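Local coordinates for protein oxalate biosynthetic component 1 (Burkholderia thailandensis, PDB 5IKY) that probably produces oxalate as a bifunctional enzyme of quorum sensing-dependent oxalogenesis, joining serine hydrolase and lyase activities in one chain, at residues G208-D211 / A212-A216; P265-L268 / D269-S273. All blocks are in the same frame, centred on the assembly; numbering follows the deposited sequence.

Interaction 1: G208-D211 / A212-A216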
loop_
_atom_site.group_PDB
_atom_site.type_symbol
_atom_site.label_atom_id
_atom_site.label_comp_id
_atom_site.label_asym_id
_atom_site.label_seq_id
_atom_site.Cartn_x
_atom_site.Cartn_y
_atom_site.Cartn_z
ATOM N N GLY A 208 17.266 -1.953 3.607
ATOM C CA GLY A 208 17.058 -0.517 3.605
ATOM C C GLY A 208 16.381 -0.055 2.328
ATOM O O GLY A 208 15.484 0.789 2.358
ATOM N N ILE A 209 16.813 -0.623 1.206
ATOM C CA ILE A 209 16.282 -0.268 -0.106
ATOM C C ILE A 209 14.829 -0.715 -0.260
ATOM O O ILE A 209 13.997 0.016 -0.803
ATOM C CB ILE A 209 17.146 -0.882 -1.230
ATOM C CG1 ILE A 209 18.518 -0.200 -1.259
ATOM C CG2 ILE A 209 16.453 -0.758 -2.582
ATOM C CD1 ILE A 209 19.580 -0.971 -2.006
ATOM N N VAL A 210 14.524 -1.914 0.225
ATOM C CA VAL A 210 13.148 -2.397 0.234
ATOM C C VAL A 210 12.250 -1.451 1.028
ATOM O O VAL A 210 11.182 -1.060 0.561
ATOM C CB VAL A 210 13.051 -3.814 0.823
ATOM C CG1 VAL A 210 11.611 -4.152 1.180
ATOM C CG2 VAL A 210 13.613 -4.827 -0.159
ATOM N N ASP A 211 12.699 -1.067 2.220
ATOM C CA ASP A 211 11.922 -0.171 3.070
ATOM C C ASP A 211 11.717 1.202 2.435
ATOM O O ASP A 211 10.611 1.740 2.457
ATOM C CB ASP A 211 12.590 -0.017 4.437
ATOM C CG ASP A 211 12.451 -1.259 5.291
ATOM O OD1 ASP A 211 11.521 -2.053 5.034
ATOM O OD2 ASP A 211 13.266 -1.440 6.221
ATOM N N ALA A 212 12.780 1.764 1.867
ATOM C CA ALA A 212 12.693 3.076 1.235
ATOM C C ALA A 212 11.713 3.050 0.065
ATOM O O ALA A 212 10.984 4.016 -0.170
ATOM C CB ALA A 212 14.066 3.536 0.769
ATOM N N SER A 213 11.697 1.936 -0.658
ATOM C CA SER A 213 10.788 1.761 -1.785
ATOM C C SER A 213 9.336 1.714 -1.322
ATOM O O SER A 213 8.469 2.378 -1.895
ATOM C CB SER A 213 11.136 0.488 -2.553
ATOM O OG SER A 213 12.455 0.551 -3.071
ATOM N N ARG A 214 9.079 0.925 -0.281
ATOM C CA ARG A 214 7.738 0.791 0.277
ATOM C C ARG A 214 7.181 2.136 0.742
ATOM O O ARG A 214 6.009 2.449 0.510
ATOM C CB ARG A 214 7.741 -0.202 1.444
ATOM C CG ARG A 214 8.215 -1.603 1.078
ATOM C CD ARG A 214 7.085 -2.614 1.112
ATOM N NE ARG A 214 6.764 -3.052 2.466
ATOM C CZ ARG A 214 5.532 -3.305 2.900
ATOM N NH1 ARG A 214 4.497 -3.154 2.087
ATOM N NH2 ARG A 214 5.336 -3.706 4.148
ATOM N N GLU A 215 8.026 2.929 1.395
ATOM C CA GLU A 215 7.624 4.248 1.879
ATOM C C GLU A 215 7.229 5.154 0.721
ATOM O O GLU A 215 6.248 5.891 0.797
ATOM C CB GLU A 215 8.753 4.892 2.682
ATOM C CG GLU A 215 9.159 4.125 3.927
ATOM C CD GLU A 215 10.471 4.620 4.508
ATOM O OE1 GLU A 215 10.995 5.641 4.012
ATOM O OE2 GLU A 215 10.979 3.986 5.458
ATOM N N ALA A 216 8.004 5.087 -0.355
ATOM C CA ALA A 216 7.755 5.898 -1.535
ATOM C C ALA A 216 6.445 5.506 -2.211
ATOM O O ALA A 216 5.682 6.365 -2.655
ATOM C CB ALA A 216 8.912 5.772 -2.509
#

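Interaction 2: P265-L268 / D269-S273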
loop_
_atom_site.group_PDB
_atom_site.type_symbol
_atom_site.label_atom_id
_atom_site.label_comp_id
_atom_site.label_asym_id
_atom_site.label_seq_id
_atom_site.Cartn_x
_atom_site.Cartn_y
_atom_site.Cartn_z
ATOM N N PRO A 265 12.445 -10.246 -5.158
ATOM C CA PRO A 265 11.344 -11.107 -4.710
ATOM C C PRO A 265 10.536 -10.497 -3.566
ATOM O O PRO A 265 9.322 -10.690 -3.505
ATOM C CB PRO A 265 12.057 -12.383 -4.246
ATOM C CG PRO A 265 13.354 -12.374 -4.969
ATOM C CD PRO A 265 13.746 -10.930 -5.032
ATOM N N THR A 266 11.205 -9.767 -2.679
ATOM C CA THR A 266 10.529 -9.109 -1.563
ATOM C C THR A 266 9.526 -8.071 -2.059
ATOM O O THR A 266 8.382 -8.038 -1.609
ATOM C CB THR A 266 11.538 -8.429 -0.621
ATOM O OG1 THR A 266 12.410 -9.419 -0.063
ATOM C CG2 THR A 266 10.816 -7.704 0.507
ATOM N N LEU A 267 9.959 -7.230 -2.995
ATOM C CA LEU A 267 9.088 -6.205 -3.559
ATOM C C LEU A 267 7.938 -6.813 -4.358
ATOM O O LEU A 267 6.818 -6.311 -4.313
ATOM C CB LEU A 267 9.892 -5.244 -4.436
ATOM C CG LEU A 267 10.716 -4.206 -3.672
ATOM C CD1 LEU A 267 11.484 -3.301 -4.626
ATOM C CD2 LEU A 267 9.813 -3.386 -2.763
ATOM N N LEU A 268 8.212 -7.891 -5.087
ATOM C CA LEU A 268 7.167 -8.591 -5.831
ATOM C C LEU A 268 6.094 -9.147 -4.891
ATOM O O LEU A 268 4.920 -9.216 -5.251
ATOM C CB LEU A 268 7.766 -9.724 -6.666
ATOM C CG LEU A 268 8.617 -9.351 -7.880
ATOM C CD1 LEU A 268 9.240 -10.601 -8.466
ATOM C CD2 LEU A 268 7.794 -8.622 -8.930
ATOM N N ASP A 269 6.508 -9.541 -3.689
ATOM C CA ASP A 269 5.589 -10.069 -2.681
ATOM C C ASP A 269 4.805 -8.970 -1.970
ATOM O O ASP A 269 3.589 -9.071 -1.800
ATOM C CB ASP A 269 6.347 -10.895 -1.640
ATOM C CG ASP A 269 6.455 -12.360 -2.014
ATOM O OD1 ASP A 269 5.546 -12.871 -2.701
ATOM O OD2 ASP A 269 7.443 -13.006 -1.603
ATOM N N LEU A 270 5.510 -7.924 -1.548
ATOM C CA LEU A 270 4.914 -6.863 -0.742
ATOM C C LEU A 270 4.281 -5.761 -1.589
ATOM O O LEU A 270 3.340 -5.096 -1.151
ATOM C CB LEU A 270 5.971 -6.260 0.187
ATOM C CG LEU A 270 6.537 -7.174 1.277
ATOM C CD1 LEU A 270 7.679 -6.491 2.011
ATOM C CD2 LEU A 270 5.446 -7.559 2.253
ATOM N N GLU A 271 4.808 -5.561 -2.793
ATOM C CA GLU A 271 4.324 -4.506 -3.681
ATOM C C GLU A 271 4.143 -5.018 -5.113
ATOM O O GLU A 271 4.869 -4.600 -6.014
ATOM C CB GLU A 271 5.292 -3.320 -3.671
ATOM C CG GLU A 271 5.623 -2.779 -2.282
ATOM C CD GLU A 271 4.497 -1.951 -1.686
ATOM O OE1 GLU A 271 3.594 -1.533 -2.441
ATOM O OE2 GLU A 271 4.517 -1.721 -0.460
ATOM N N PRO A 272 3.160 -5.909 -5.326
ATOM C CA PRO A 272 2.981 -6.640 -6.590
ATOM C C PRO A 272 2.752 -5.756 -7.818
ATOM O O PRO A 272 3.141 -6.142 -8.922
ATOM C CB PRO A 272 1.735 -7.500 -6.327
ATOM C CG PRO A 272 1.607 -7.566 -4.846
ATOM C CD PRO A 272 2.119 -6.256 -4.341
ATOM N N SER A 273 2.127 -4.597 -7.637
ATOM C CA SER A 273 1.776 -3.746 -8.771
ATOM C C SER A 273 2.837 -2.693 -9.074
ATOM O O SER A 273 2.832 -2.091 -10.149
ATOM C CB SER A 273 0.429 -3.064 -8.523
ATOM O OG SER A 273 -0.610 -4.023 -8.416
#

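Interaction 1: G208-D211 / A212-A216
Ser213 grips the carbonyl oxygen of Ile209 twice, one turn back along helix 206-218. Its hydroxyl donates from OG to Ile209 O at 2.8 Å, and its amide donates from Ser213 N to the same oxygen at 3.0 Å. The two donors arrive from opposite faces of the carbonyl plane. The first torsion makes this possible: OG lies anti to the carbonyl carbon (chi1 -61°), beside its own amide, and so swings back over the preceding turn. A serine suits this buried face because the helix itself satisfies its hydroxyl. Ile209 and Ser213 press against strand 223-226, while Val210 meets helix 257-270, so this is the tightly packed side. The methyl of Ala212 touches Pro11 and Pro203, where a small side chain fits. The fold is a TIM barrel of the beta-keto acid cleavage family, probably the seat of the lyase activity, in which a helix ahead of strand 223-226 packs on the outside of the parallel sheet. On the looser, solvent side the i to i+4 backbone bonding continues from Glu215 N to Asp211 O, 3.0 Å, but the charged ends stay apart: Asp211 OD2 and Glu215 OE2 are 5.9 Å from each other. Arg214 stands between the two environments. Its CG lies 3.1 Å from Val210 O, and the chain, bent at chi2 and chi3, places the guanidinium by Glu271, just past helix 257-270.

Interaction 2: P265-L268 / D269-S273
Thr266 and Leu270 lie side by side and point the same way, one turn apart near the end of helix 257-270. The touch is methyl to methyl, Thr266 CG2 to Leu270 CD1 at 3.7 Å. Threonine suits the place because its two branches serve different partners: with CG2 anti to the backbone N, the methyl is offered to Leu270, while OG1 sits on the other branch and hydrogen-bonds to the carbonyl of Arg262. In the backbone, Leu270 N donates to Thr266 O at 2.9 Å with an N-H...O angle of 158°. Leu267, the buried residue here, packs on Ser213 of helix 206-218, the helix that Thr266 and Leu270 also touch. Here helix 257-270, which leads into strand 275-278 of the parallel sheet of a TIM barrel, comes to its end. Glu271 N still donates a hydrogen bond to Leu267 O, 2.6 Å away, but Glu271 has left helical geometry (phi -135°, psi 68°). Pro272 follows and, having no amide hydrogen, cannot extend the i to i+4 bonding; its CA instead makes a CH...O contact with Leu268 O at 3.5 Å, and its ring lies near the same oxygen. One turn earlier Asp269 N donates to Pro265 O at 3.0 Å, with a weak second branch to Thr266 O. The backbone of Asp269 also bonds to Ser699, and Leu270 O accepts from Asn698.

Both interactions sit on neighbouring outer helices of the TIM barrel, the second running on into the loop at 271-273, and their side chains meet directly. Interaction 1 is partly buried and lies in the middle of helix 206-218, so regular i to i+4 backbone bonding runs through it and its serine hydroxyl is satisfied within the helix. Interaction 2 lies nearer the surface, where helix 257-270 gives way to loop, and its polar backbone atoms turn partly to outside partners. Between the helices, Val210 CG1 packs on Thr266 CG2 at 3.7 Å and Ser213 CB on Leu267 CD2. Near the helix end, Arg214 NE lies against Leu270 CD1, and Arg214 NH1 forms a salt bridge with Glu271 OE2 at 2.9 Å.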